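Local coordinates for phosphoenolpyruvate-protein phosphotransferase (Coxiella burnetii, PDB 3TRC), which probably transfers the phosphoryl group of phosphoenolpyruvate to a histidine of a partner protein, this piece being its GAF domain, at residues L45-L57 / G69-G81. Numbering follows the deposited sequence.
With NA (sodium ion), chain C; PO4 (phosphate ion), chain B.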
loop_
_atom_site.group_PDB
_atom_site.type_symbol
_atom_site.label_atom_id
_atom_site.label_comp_id
_atom_site.label_asym_id
_atom_site.label_seq_id
_atom_site.Cartn_x
_atom_site.Cartn_y
_atom_site.Cartn_z
ATOM N N LEU A 45 -7.940 -7.326 -14.683
ATOM C CA LEU A 45 -7.750 -5.895 -14.515
ATOM C C LEU A 45 -8.051 -5.216 -15.841
ATOM O O LEU A 45 -7.490 -5.581 -16.872
ATOM C CB LEU A 45 -6.318 -5.604 -14.053
ATOM C CG LEU A 45 -6.059 -4.214 -13.469
ATOM C CD1 LEU A 45 -4.852 -4.239 -12.544
ATOM C CD2 LEU A 45 -5.885 -3.185 -14.573
ATOM N N PHE A 46 -8.972 -4.257 -15.805
ATOM C CA PHE A 46 -9.377 -3.518 -16.989
ATOM C C PHE A 46 -8.897 -2.091 -16.850
ATOM O O PHE A 46 -8.896 -1.534 -15.750
ATOM C CB PHE A 46 -10.904 -3.497 -17.117
ATOM C CG PHE A 46 -11.514 -4.836 -17.428
ATOM C CD1 PHE A 46 -11.826 -5.725 -16.417
ATOM C CD2 PHE A 46 -11.796 -5.192 -18.741
ATOM C CE1 PHE A 46 -12.403 -6.957 -16.704
ATOM C CE2 PHE A 46 -12.362 -6.419 -19.039
ATOM C CZ PHE A 46 -12.672 -7.300 -18.027
ATOM N N ILE A 47 -8.503 -1.490 -17.963
ATOM C CA ILE A 47 -8.141 -0.080 -17.955
ATOM C C ILE A 47 -9.087 0.697 -18.866
ATOM O O ILE A 47 -9.471 0.215 -19.933
ATOM C CB ILE A 47 -6.670 0.121 -18.371
ATOM C CG1 ILE A 47 -5.746 -0.525 -17.332
ATOM C CG2 ILE A 47 -6.344 1.600 -18.494
ATOM C CD1 ILE A 47 -4.284 -0.156 -17.503
ATOM N N CYS A 48 -9.481 1.892 -18.428
ATOM C CA CYS A 48 -10.372 2.730 -19.225
ATOM C C CYS A 48 -9.715 3.222 -20.505
ATOM O O CYS A 48 -8.576 3.696 -20.491
ATOM C CB CYS A 48 -10.824 3.943 -18.417
ATOM S SG CYS A 48 -11.815 3.539 -16.992
ATOM N N ASP A 49 -10.455 3.110 -21.605
ATOM C CA ASP A 49 -10.074 3.695 -22.888
ATOM C C ASP A 49 -11.100 4.785 -23.152
ATOM O O ASP A 49 -12.136 4.540 -23.765
ATOM C CB ASP A 49 -10.122 2.626 -23.990
ATOM C CG ASP A 49 -9.652 3.143 -25.340
ATOM O OD1 ASP A 49 -9.412 4.363 -25.473
ATOM O OD2 ASP A 49 -9.529 2.324 -26.274
ATOM N N ASP A 50 -10.824 5.988 -22.655
ATOM C CA ASP A 50 -11.818 7.052 -22.661
ATOM C C ASP A 50 -12.249 7.484 -24.060
ATOM O O ASP A 50 -13.403 7.840 -24.261
ATOM C CB ASP A 50 -11.347 8.249 -21.825
ATOM C CG ASP A 50 -11.277 7.927 -20.337
ATOM O OD1 ASP A 50 -12.099 7.122 -19.862
ATOM O OD2 ASP A 50 -10.406 8.482 -19.639
ATOM N N VAL A 51 -11.338 7.437 -25.029
ATOM C CA VAL A 51 -11.692 7.824 -26.396
ATOM C C VAL A 51 -12.797 6.948 -27.007
ATOM O O VAL A 51 -13.687 7.454 -27.699
ATOM C CB VAL A 51 -10.460 7.847 -27.332
ATOM C CG1 VAL A 51 -9.794 6.493 -27.369
ATOM C CG2 VAL A 51 -10.870 8.271 -28.739
ATOM N N HIS A 52 -12.740 5.641 -26.753
ATOM C CA HIS A 52 -13.717 4.713 -27.314
ATOM C C HIS A 52 -14.833 4.360 -26.328
ATOM O O HIS A 52 -15.765 3.636 -26.678
ATOM C CB HIS A 52 -13.027 3.433 -27.790
ATOM C CG HIS A 52 -12.009 3.665 -28.865
ATOM N ND1 HIS A 52 -10.655 3.527 -28.653
ATOM C CD2 HIS A 52 -12.152 4.037 -30.159
ATOM C CE1 HIS A 52 -10.006 3.799 -29.772
ATOM N NE2 HIS A 52 -10.892 4.111 -30.701
ATOM N N GLY A 53 -14.727 4.862 -25.103
ATOM C CA GLY A 53 -15.740 4.614 -24.090
ATOM C C GLY A 53 -15.872 3.144 -23.740
ATOM O O GLY A 53 -16.979 2.614 -23.612
ATOM N N GLU A 54 -14.729 2.484 -23.585
ATOM C CA GLU A 54 -14.685 1.059 -23.285
ATOM C C GLU A 54 -13.623 0.748 -22.246
ATOM O O GLU A 54 -12.588 1.408 -22.181
ATOM C CB GLU A 54 -14.356 0.261 -24.550
ATOM C CG GLU A 54 -15.380 0.364 -25.659
ATOM C CD GLU A 54 -14.872 -0.194 -26.976
ATOM O OE1 GLU A 54 -13.663 -0.056 -27.273
ATOM O OE2 GLU A 54 -15.686 -0.775 -27.720
ATOM N N TYR A 55 -13.895 -0.267 -21.437
ATOM C CA TYR A 55 -12.883 -0.880 -20.596
ATOM C C TYR A 55 -12.130 -1.897 -21.428
ATOM O O TYR A 55 -12.745 -2.674 -22.150
ATOM C CB TYR A 55 -13.556 -1.607 -19.442
ATOM C CG TYR A 55 -14.343 -0.685 -18.566
ATOM C CD1 TYR A 55 -13.681 0.202 -17.737
ATOM C CD2 TYR A 55 -15.730 -0.691 -18.567
ATOM C CE1 TYR A 55 -14.355 1.052 -16.927
ATOM C CE2 TYR A 55 -16.433 0.184 -17.748
ATOM C CZ TYR A 55 -15.716 1.051 -16.928
ATOM O OH TYR A 55 -16.321 1.938 -16.079
ATOM N N VAL A 56 -10.806 -1.903 -21.319
ATOM C CA VAL A 56 -9.993 -2.875 -22.046
ATOM C C VAL A 56 -9.301 -3.821 -21.077
ATOM O O VAL A 56 -8.662 -3.384 -20.128
ATOM C CB VAL A 56 -8.913 -2.173 -22.886
ATOM C CG1 VAL A 56 -8.145 -3.200 -23.718
ATOM C CG2 VAL A 56 -9.547 -1.126 -23.779
ATOM N N LEU A 57 -9.436 -5.122 -21.300
ATOM C CA LEU A 57 -8.763 -6.082 -20.434
ATOM C C LEU A 57 -7.255 -5.939 -20.598
ATOM O O LEU A 57 -6.737 -5.995 -21.718
ATOM C CB LEU A 57 -9.194 -7.505 -20.783
ATOM C CG LEU A 57 -8.546 -8.590 -19.929
ATOM C CD1 LEU A 57 -9.050 -8.501 -18.489
ATOM C CD2 LEU A 57 -8.846 -9.966 -20.521
ATOM N N GLY A 69 -5.632 -7.298 -23.823
ATOM C CA GLY A 69 -5.360 -6.286 -24.827
ATOM C C GLY A 69 -6.450 -6.215 -25.877
ATOM O O GLY A 69 -6.414 -5.348 -26.753
ATOM N N LYS A 70 -7.429 -7.113 -25.778
ATOM C CA LYS A 70 -8.451 -7.264 -26.816
ATOM C C LYS A 70 -9.895 -7.137 -26.311
ATOM O O LYS A 70 -10.718 -6.472 -26.937
ATOM C CB LYS A 70 -8.273 -8.611 -27.530
ATOM C CG LYS A 70 -6.891 -8.820 -28.138
ATOM C CD LYS A 70 -6.610 -7.777 -29.216
ATOM C CE LYS A 70 -5.211 -7.920 -29.790
ATOM N NZ LYS A 70 -4.908 -6.835 -30.768
ATOM N N LEU A 71 -10.213 -7.794 -25.202
ATOM C CA LEU A 71 -11.574 -7.772 -24.677
ATOM C C LEU A 71 -11.975 -6.358 -24.271
ATOM O O LEU A 71 -11.311 -5.730 -23.452
ATOM C CB LEU A 71 -11.705 -8.715 -23.483
ATOM C CG LEU A 71 -13.078 -8.730 -22.810
ATOM C CD1 LEU A 71 -14.156 -9.207 -23.775
ATOM C CD2 LEU A 71 -13.038 -9.600 -21.566
ATOM N N ARG A 72 -13.063 -5.867 -24.858
ATOM C CA ARG A 72 -13.548 -4.518 -24.591
ATOM C C ARG A 72 -14.999 -4.544 -24.128
ATOM O O ARG A 72 -15.839 -5.241 -24.702
ATOM C CB ARG A 72 -13.387 -3.635 -25.835
ATOM C CG ARG A 72 -11.935 -3.339 -26.161
ATOM C CD ARG A 72 -11.730 -2.709 -27.530
ATOM N NE ARG A 72 -10.350 -2.250 -27.646
ATOM C CZ ARG A 72 -9.931 -1.057 -27.239
ATOM N NH1 ARG A 72 -10.793 -0.188 -26.721
ATOM N NH2 ARG A 72 -8.653 -0.729 -27.361
ATOM N N LEU A 73 -15.284 -3.786 -23.074
ATOM C CA LEU A 73 -16.622 -3.720 -22.502
ATOM C C LEU A 73 -17.044 -2.260 -22.469
ATOM O O LEU A 73 -16.270 -1.405 -22.056
ATOM C CB LEU A 73 -16.617 -4.294 -21.084
ATOM C CG LEU A 73 -16.155 -5.747 -20.945
ATOM C CD1 LEU A 73 -16.071 -6.138 -19.471
ATOM C CD2 LEU A 73 -17.084 -6.678 -21.700
ATOM N N LYS A 74 -18.263 -1.969 -22.906
ATOM C CA LYS A 74 -18.711 -0.583 -22.993
ATOM C C LYS A 74 -18.937 0.051 -21.627
ATOM O O LYS A 74 -19.458 -0.590 -20.708
ATOM C CB LYS A 74 -19.992 -0.482 -23.826
ATOM C CG LYS A 74 -19.811 -0.848 -25.289
ATOM C CD LYS A 74 -18.924 0.158 -25.996
ATOM C CE LYS A 74 -18.888 -0.092 -27.495
ATOM N NZ LYS A 74 -18.006 0.886 -28.192
ATOM N N PHE A 75 -18.542 1.313 -21.492
ATOM C CA PHE A 75 -18.829 2.064 -20.276
ATOM C C PHE A 75 -20.323 1.963 -19.970
ATOM O O PHE A 75 -21.159 2.075 -20.868
ATOM C CB PHE A 75 -18.465 3.547 -20.428
ATOM C CG PHE A 75 -16.981 3.843 -20.409
ATOM C CD1 PHE A 75 -16.050 2.848 -20.170
ATOM C CD2 PHE A 75 -16.530 5.140 -20.626
ATOM C CE1 PHE A 75 -14.691 3.139 -20.150
ATOM C CE2 PHE A 75 -15.174 5.437 -20.609
ATOM C CZ PHE A 75 -14.252 4.433 -20.375
ATOM N N GLY A 76 -20.653 1.745 -18.704
ATOM C CA GLY A 76 -22.027 1.840 -18.241
ATOM C C GLY A 76 -22.784 0.533 -18.349
ATOM O O GLY A 76 -23.879 0.394 -17.802
ATOM N N GLU A 77 -22.199 -0.431 -19.048
ATOM C CA GLU A 77 -22.899 -1.674 -19.353
ATOM C C GLU A 77 -22.475 -2.841 -18.478
ATOM O O GLU A 77 -21.310 -2.971 -18.104
ATOM C CB GLU A 77 -22.729 -2.044 -20.827
ATOM C CG GLU A 77 -23.322 -1.030 -21.784
ATOM C CD GLU A 77 -23.465 -1.583 -23.188
ATOM O OE1 GLU A 77 -22.982 -2.709 -23.437
ATOM O OE2 GLU A 77 -24.064 -0.892 -24.039
ATOM N N GLY A 78 -23.437 -3.698 -18.160
ATOM C CA GLY A 78 -23.161 -4.876 -17.366
ATOM C C GLY A 78 -22.768 -4.579 -15.933
ATOM O O GLY A 78 -22.825 -3.444 -15.463
ATOM N N LEU A 79 -22.361 -5.627 -15.230
ATOM C CA LEU A 79 -21.994 -5.513 -13.835
ATOM C C LEU A 79 -20.688 -4.735 -13.690
ATOM O O LEU A 79 -20.545 -3.900 -12.800
ATOM C CB LEU A 79 -21.856 -6.913 -13.236
ATOM C CG LEU A 79 -21.748 -7.024 -11.722
ATOM C CD1 LEU A 79 -22.872 -6.245 -11.037
ATOM C CD2 LEU A 79 -21.778 -8.495 -11.324
ATOM N N ILE A 80 -19.729 -5.020 -14.561
ATOM C CA ILE A 80 -18.462 -4.300 -14.525
ATOM C C ILE A 80 -18.680 -2.808 -14.794
ATOM O O ILE A 80 -18.093 -1.952 -14.122
ATOM C CB ILE A 80 -17.430 -4.931 -15.484
ATOM C CG1 ILE A 80 -17.033 -6.309 -14.946
ATOM C CG2 ILE A 80 -16.211 -4.039 -15.634
ATOM C CD1 ILE A 80 -16.186 -7.148 -15.885
ATOM N N GLY A 81 -19.546 -2.502 -15.757
ATOM C CA GLY A 81 -19.943 -1.128 -16.009
ATOM C C GLY A 81 -20.567 -0.489 -14.781
ATOM O O GLY A 81 -20.327 0.678 -14.481
HETATM NA NA NA C . -18.946 2.253 -16.482
HETATM P P PO4 B . -20.720 -7.940 -17.399
HETATM O O1 PO4 B . -20.955 -7.511 -18.824
HETATM O O2 PO4 B . -20.056 -9.301 -17.379
HETATM O O3 PO4 B . -19.839 -6.949 -16.685
HETATM O O4 PO4 B . -22.036 -8.051 -16.670
HETATM O O HOH W 1 -17.185 -3.127 -26.564
#
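Arg-72 NH1 reaches two carboxylates of the 45-57 hairpin. It meets Asp-49 OD2 at 2.8 Å on the anti side of the carboxylate, with a nearly straight N-H...O angle (163°), and Glu-54 OE1 at 2.9 Å, where the bond is more bent. The Arg-72 chain is extended from CG to NE, which carries the guanidinium across Val-56, and Val-56 CG2 packs over one face of it, 3.3 Å from Arg-72 NH1. Asp-49 OD2 also accepts a bond from His-52 ND1 of its own turn, so two N-H donors grip this one oxygen. Glu-54 divides its two oxygens instead: OE1 takes Arg-72 and OE2 takes Lys-74 NZ at 2.9 Å, from above the carboxylate plane, the Glu-54 and Lys-74 side chains running alongside each other. Asp-49, Glu-54, Arg-72 and Lys-74 thus form a salt-bridge network on the sheet face that also bears Val-56.

Beneath it, Tyr-55 and Leu-73 form an antiparallel hydrogen-bonded pair, extended by Leu-57 N to Leu-71 O and, past the strand end, by Phe-75 N to Gly-53 O. Phe-75 then folds back with one face over the Gly-53 peptide, the glycine CA making a CH-pi contact, and turns its edge to the face of Tyr-55 (centroids 4.8 Å apart, planes at 54°). On the side of Tyr-55 and Leu-73, Phe-46 CE2 touches Leu-73 CD1 at 3.7 Å, and Ile-80 CD1 lies against CE1 of the same ring.

Tyr-55 OH binds the sodium ion at 2.7 Å together with Gly-81 O and Glu-85, tying the strand to helix 78-86. Backbone amides of Leu-79 and Ile-80 hold a phosphate, probably from the crystallisation liquor. The whole is an edge of the antiparallel GAF-domain sheet: 72-74, the outermost strand within this chain, flanks the 42-49/54-61 hairpin, whose turn carries a G1 beta bulge at Gly-53 and Glu-54.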